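Local structure of polyprenyl synthetase (Nonlabens dokdonensis, 6KD7) at residues T47-E52 with K313-F318; G202-L207 with Q321-K326. The protein probably acts as a magnesium-dependent prenyltransferase of the FPP/GGPP synthase family, building geranylgeranyl pyrophosphate from smaller isoprenoid pyrophosphates. All coordinates share one frame; numbering follows the deposited sequence.

Overall arrangement
Helix 309-322, close to the end of the chain, takes part in both contacts and illustrates how one late helix can pack against two different helices in the mainly helical fold of the FPP/GGPP synthase family. Interaction 1 sets its middle against helix 42-54, and interaction 2 sets its last turn and M323, just beyond it, against helix 188-215; their centres are about 15 Å apart. Interaction 2 reaches the active-site cavity, since the F205 side chain approaches the bound pyrophosphate to about 4 Å and a magnesium ion to about 9 Å. In interaction 1 the F318 side chain stays about 10 Å from the pyrophosphate. The two contacts are also joined through helix 42-54, whose L42 touches both F205 and L322.

Interaction 1: T47-E52 with K313-F318; sequences TLMSAE and KQLTDF
The backbone bond from F318 N to Q314 O (2.9 Å), the shortest of those within the two segments, belongs to the helical turn that carries the F318 ring, whose face meets M49 in a Met-aromatic contact. This pairing packs helix 309-322 against helix 42-54 in the prenyltransferase fold. M49 does all the reaching from its helix: chi1 and chi2 carry the sulfur over one face of the phenyl ring, and the bend at chi3 (69°) brings the methyl over the same face and against L315. SD stands 4.4 Å from the centroid of the F318 ring and 15° off its normal, and CE adds a CH-pi contact. M49 CE and L315 CD1 are only 3.4 Å apart, closer than carbons usually pack. The unstaggered chi1 of L315 (-143°) accompanies this tight approach and may reflect some strain. L4 and L7 of helix 4-18 also touch M49, while Y197 of helix 188-215 touches both L315 and F318. Around this apolar core, E52 OE1 and Q314 OE1 accept bonds from N2 N and M1 N, tying both helices to the N-terminus. The methionine methyl lies off-centre over the ring, with M49 CE 3.9 Å from F318 CG.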
# COMPACT_ATOMS: atom_id res chain seq x y z
N THR A 47 -30.87 25.58 24.04
CA THR A 47 -30.31 26.82 24.63
C THR A 47 -31.41 27.90 24.54
O THR A 47 -31.75 28.46 25.61
CB THR A 47 -28.97 27.19 23.97
OG1 THR A 47 -28.02 26.16 24.29
CG2 THR A 47 -28.47 28.53 24.47
N LEU A 48 -31.97 28.10 23.34
CA LEU A 48 -33.05 29.11 23.09
C LEU A 48 -34.29 28.78 23.92
O LEU A 48 -34.84 29.68 24.58
CB LEU A 48 -33.38 29.15 21.61
CG LEU A 48 -32.21 29.41 20.69
CD1 LEU A 48 -32.68 29.42 19.25
CD2 LEU A 48 -31.50 30.70 21.02
N MET A 49 -34.69 27.52 23.99
CA MET A 49 -35.89 27.13 24.75
C MET A 49 -35.66 27.46 26.22
O MET A 49 -36.59 27.98 26.86
CB MET A 49 -36.19 25.64 24.60
CG MET A 49 -36.77 25.25 23.22
SD MET A 49 -36.60 23.47 22.91
CE MET A 49 -37.78 22.88 24.11
N SER A 50 -34.49 27.11 26.76
CA SER A 50 -34.12 27.32 28.19
C SER A 50 -34.20 28.82 28.50
O SER A 50 -34.83 29.21 29.48
CB SER A 50 -32.74 26.82 28.47
OG SER A 50 -32.50 26.75 29.86
N ALA A 51 -33.56 29.62 27.67
CA ALA A 51 -33.56 31.08 27.77
C ALA A 51 -35.03 31.55 27.89
O ALA A 51 -35.35 32.12 28.91
CB ALA A 51 -32.84 31.66 26.60
N GLU A 52 -35.88 31.27 26.91
CA GLU A 52 -37.29 31.76 26.88
C GLU A 52 -38.04 31.33 28.15
O GLU A 52 -38.54 32.21 28.85
CB GLU A 52 -37.99 31.26 25.63
CG GLU A 52 -37.55 32.00 24.41
CD GLU A 52 -38.32 31.60 23.16
OE1 GLU A 52 -38.95 30.49 23.18
OE2 GLU A 52 -38.28 32.38 22.19
N LYS A 313 -45.32 21.85 29.99
CA LYS A 313 -46.12 21.08 29.00
C LYS A 313 -45.39 21.06 27.66
O LYS A 313 -45.29 20.00 27.07
CB LYS A 313 -47.50 21.73 28.81
CG LYS A 313 -48.46 20.93 27.95
CD LYS A 313 -49.26 21.76 26.97
CE LYS A 313 -50.32 20.96 26.26
NZ LYS A 313 -51.16 21.79 25.36
N GLN A 314 -44.87 22.21 27.24
CA GLN A 314 -44.12 22.31 25.97
C GLN A 314 -42.89 21.39 26.07
O GLN A 314 -42.69 20.57 25.17
CB GLN A 314 -43.80 23.76 25.64
CG GLN A 314 -45.01 24.46 25.03
CD GLN A 314 -44.87 25.96 24.97
OE1 GLN A 314 -43.84 26.49 24.56
NE2 GLN A 314 -45.94 26.65 25.36
N LEU A 315 -42.15 21.45 27.18
CA LEU A 315 -40.90 20.69 27.35
C LEU A 315 -41.25 19.21 27.43
O LEU A 315 -40.44 18.41 26.97
CB LEU A 315 -40.20 21.13 28.63
CG LEU A 315 -38.69 21.20 28.59
CD1 LEU A 315 -38.21 21.99 27.38
CD2 LEU A 315 -38.18 21.83 29.89
N THR A 316 -42.38 18.88 28.06
CA THR A 316 -42.78 17.47 28.29
C THR A 316 -43.10 16.86 26.92
O THR A 316 -42.64 15.75 26.65
CB THR A 316 -43.94 17.33 29.28
OG1 THR A 316 -43.47 17.61 30.59
CG2 THR A 316 -44.51 15.93 29.31
N ASP A 317 -43.82 17.60 26.10
CA ASP A 317 -44.20 17.20 24.73
C ASP A 317 -42.95 17.10 23.87
O ASP A 317 -42.91 16.23 23.00
CB ASP A 317 -45.15 18.20 24.06
CG ASP A 317 -46.56 18.12 24.64
OD1 ASP A 317 -46.83 17.12 25.41
OD2 ASP A 317 -47.38 19.07 24.36
N PHE A 318 -42.02 18.04 23.99
CA PHE A 318 -40.79 18.04 23.17
C PHE A 318 -39.98 16.77 23.48
O PHE A 318 -39.54 16.10 22.58
CB PHE A 318 -40.01 19.32 23.38
CG PHE A 318 -38.58 19.22 22.95
CD1 PHE A 318 -37.63 18.74 23.83
CD2 PHE A 318 -38.19 19.63 21.70
CE1 PHE A 318 -36.31 18.67 23.45
CE2 PHE A 318 -36.87 19.52 21.31
CZ PHE A 318 -35.94 19.04 22.19

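Interaction 2: G202-L207 with Q321-K326; sequences GLAFQL and QLMGRK
Both F205 (chi1 -174°) and L322 (chi1 -176°) hold CG anti to the backbone N, and these torsions bring together two side chains that cross at about a right angle. The contact joins helix 188-215 of the prenyl synthase fold to the C-terminal end of helix 309-322. A Schellman motif ends the latter, with G324 at C-prime (phi 58°) and G324 N bonded to Q321 O at 3.1 Å. L322 approaches the ring obliquely, near CD1 and CE1: its CD1 lies 3.7 Å from F205 CE1, and its CG 3.8 Å from F205 CD1. Because F205 lines the pyrophosphate pocket with R43, H72, L76 and R88, L322 packs behind a ligand-contacting ring and probably helps to position it. Trimming L322 to an alanine would remove the isopropyl end (CG, CD1, CD2), and the F205 ring would probably lose its backing at CD1 and CE1 and turn more freely beside the pyrophosphate. M323, the first residue to leave the helical conformation, also touches T295 of helix 283-303. Its bent chain folds back onto helix 188-215, where the sulfur settles against the backbone, with M323 SD 3.8 Å from F205 N, and the methyl reaches A204, with M323 CE 3.9 Å from A204 CB.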
# COMPACT_ATOMS: atom_id res chain seq x y z
N GLY A 202 -30.58 13.16 27.52
CA GLY A 202 -29.48 12.85 26.60
C GLY A 202 -29.19 11.35 26.67
O GLY A 202 -29.00 10.74 25.62
N LEU A 203 -29.27 10.79 27.86
CA LEU A 203 -29.10 9.34 28.06
C LEU A 203 -30.24 8.57 27.39
O LEU A 203 -29.98 7.59 26.70
CB LEU A 203 -28.99 9.06 29.56
CG LEU A 203 -27.65 9.42 30.21
CD1 LEU A 203 -27.75 9.28 31.73
CD2 LEU A 203 -26.51 8.55 29.68
N ALA A 204 -31.49 9.00 27.54
CA ALA A 204 -32.62 8.38 26.85
C ALA A 204 -32.37 8.46 25.35
O ALA A 204 -32.65 7.49 24.63
CB ALA A 204 -33.93 9.06 27.23
N PHE A 205 -31.99 9.62 24.87
CA PHE A 205 -31.81 9.84 23.41
C PHE A 205 -30.73 8.85 22.85
O PHE A 205 -30.89 8.25 21.78
CB PHE A 205 -31.47 11.32 23.21
CG PHE A 205 -31.39 11.78 21.78
CD1 PHE A 205 -32.48 11.60 20.93
CD2 PHE A 205 -30.26 12.42 21.30
CE1 PHE A 205 -32.43 12.02 19.61
CE2 PHE A 205 -30.22 12.87 19.98
CZ PHE A 205 -31.29 12.64 19.13
N GLN A 206 -29.62 8.69 23.56
CA GLN A 206 -28.48 7.86 23.10
C GLN A 206 -28.88 6.39 23.21
O GLN A 206 -28.55 5.64 22.27
CB GLN A 206 -27.24 8.15 23.92
CG GLN A 206 -26.07 7.29 23.51
CD GLN A 206 -25.74 7.36 22.04
OE1 GLN A 206 -25.50 6.33 21.41
NE2 GLN A 206 -25.71 8.56 21.49
N LEU A 207 -29.55 5.99 24.28
CA LEU A 207 -30.06 4.60 24.39
C LEU A 207 -31.02 4.31 23.24
O LEU A 207 -30.97 3.17 22.70
CB LEU A 207 -30.64 4.33 25.77
CG LEU A 207 -29.58 4.31 26.86
CD1 LEU A 207 -30.21 4.15 28.22
CD2 LEU A 207 -28.57 3.20 26.64
N GLN A 321 -41.82 13.78 21.99
CA GLN A 321 -41.64 13.75 20.52
C GLN A 321 -40.22 13.31 20.17
O GLN A 321 -40.08 12.53 19.23
CB GLN A 321 -41.94 15.14 19.95
CG GLN A 321 -41.81 15.21 18.44
CD GLN A 321 -41.64 16.62 17.93
OE1 GLN A 321 -42.48 17.49 18.15
NE2 GLN A 321 -40.53 16.86 17.25
N LEU A 322 -39.21 13.74 20.92
CA LEU A 322 -37.78 13.46 20.61
C LEU A 322 -37.57 11.94 20.67
O LEU A 322 -36.88 11.43 19.80
CB LEU A 322 -36.86 14.15 21.63
CG LEU A 322 -35.36 14.01 21.37
CD1 LEU A 322 -34.94 14.72 20.09
CD2 LEU A 322 -34.56 14.52 22.55
N MET A 323 -38.26 11.28 21.59
CA MET A 323 -38.11 9.83 21.88
C MET A 323 -39.07 9.01 21.02
O MET A 323 -39.33 7.86 21.36
CB MET A 323 -38.39 9.57 23.36
CG MET A 323 -37.20 9.06 24.14
SD MET A 323 -35.67 9.94 23.82
CE MET A 323 -35.91 11.41 24.81
N GLY A 324 -39.56 9.60 19.94
CA GLY A 324 -40.51 9.00 18.98
C GLY A 324 -41.83 8.52 19.60
O GLY A 324 -42.41 7.58 19.03
N ARG A 325 -42.29 9.13 20.70
CA ARG A 325 -43.62 8.91 21.35
C ARG A 325 -44.58 10.07 20.99
O ARG A 325 -44.16 11.02 20.27
CB ARG A 325 -43.47 8.73 22.86
CG ARG A 325 -42.72 7.47 23.29
CD ARG A 325 -42.23 7.50 24.73
NE ARG A 325 -43.30 7.46 25.74
CZ ARG A 325 -43.16 7.33 27.08
NH1 ARG A 325 -41.96 7.23 27.65
NH2 ARG A 325 -44.23 7.32 27.87
N LYS A 326 -45.82 10.00 21.47
CA LYS A 326 -46.80 11.06 21.12
C LYS A 326 -47.18 11.84 22.37
O LYS A 326 -47.02 11.32 23.48
CB LYS A 326 -47.98 10.49 20.33
CG LYS A 326 -48.66 11.50 19.41
CD LYS A 326 -49.37 10.86 18.24
CE LYS A 326 -48.42 10.31 17.20
NZ LYS A 326 -49.13 9.92 15.96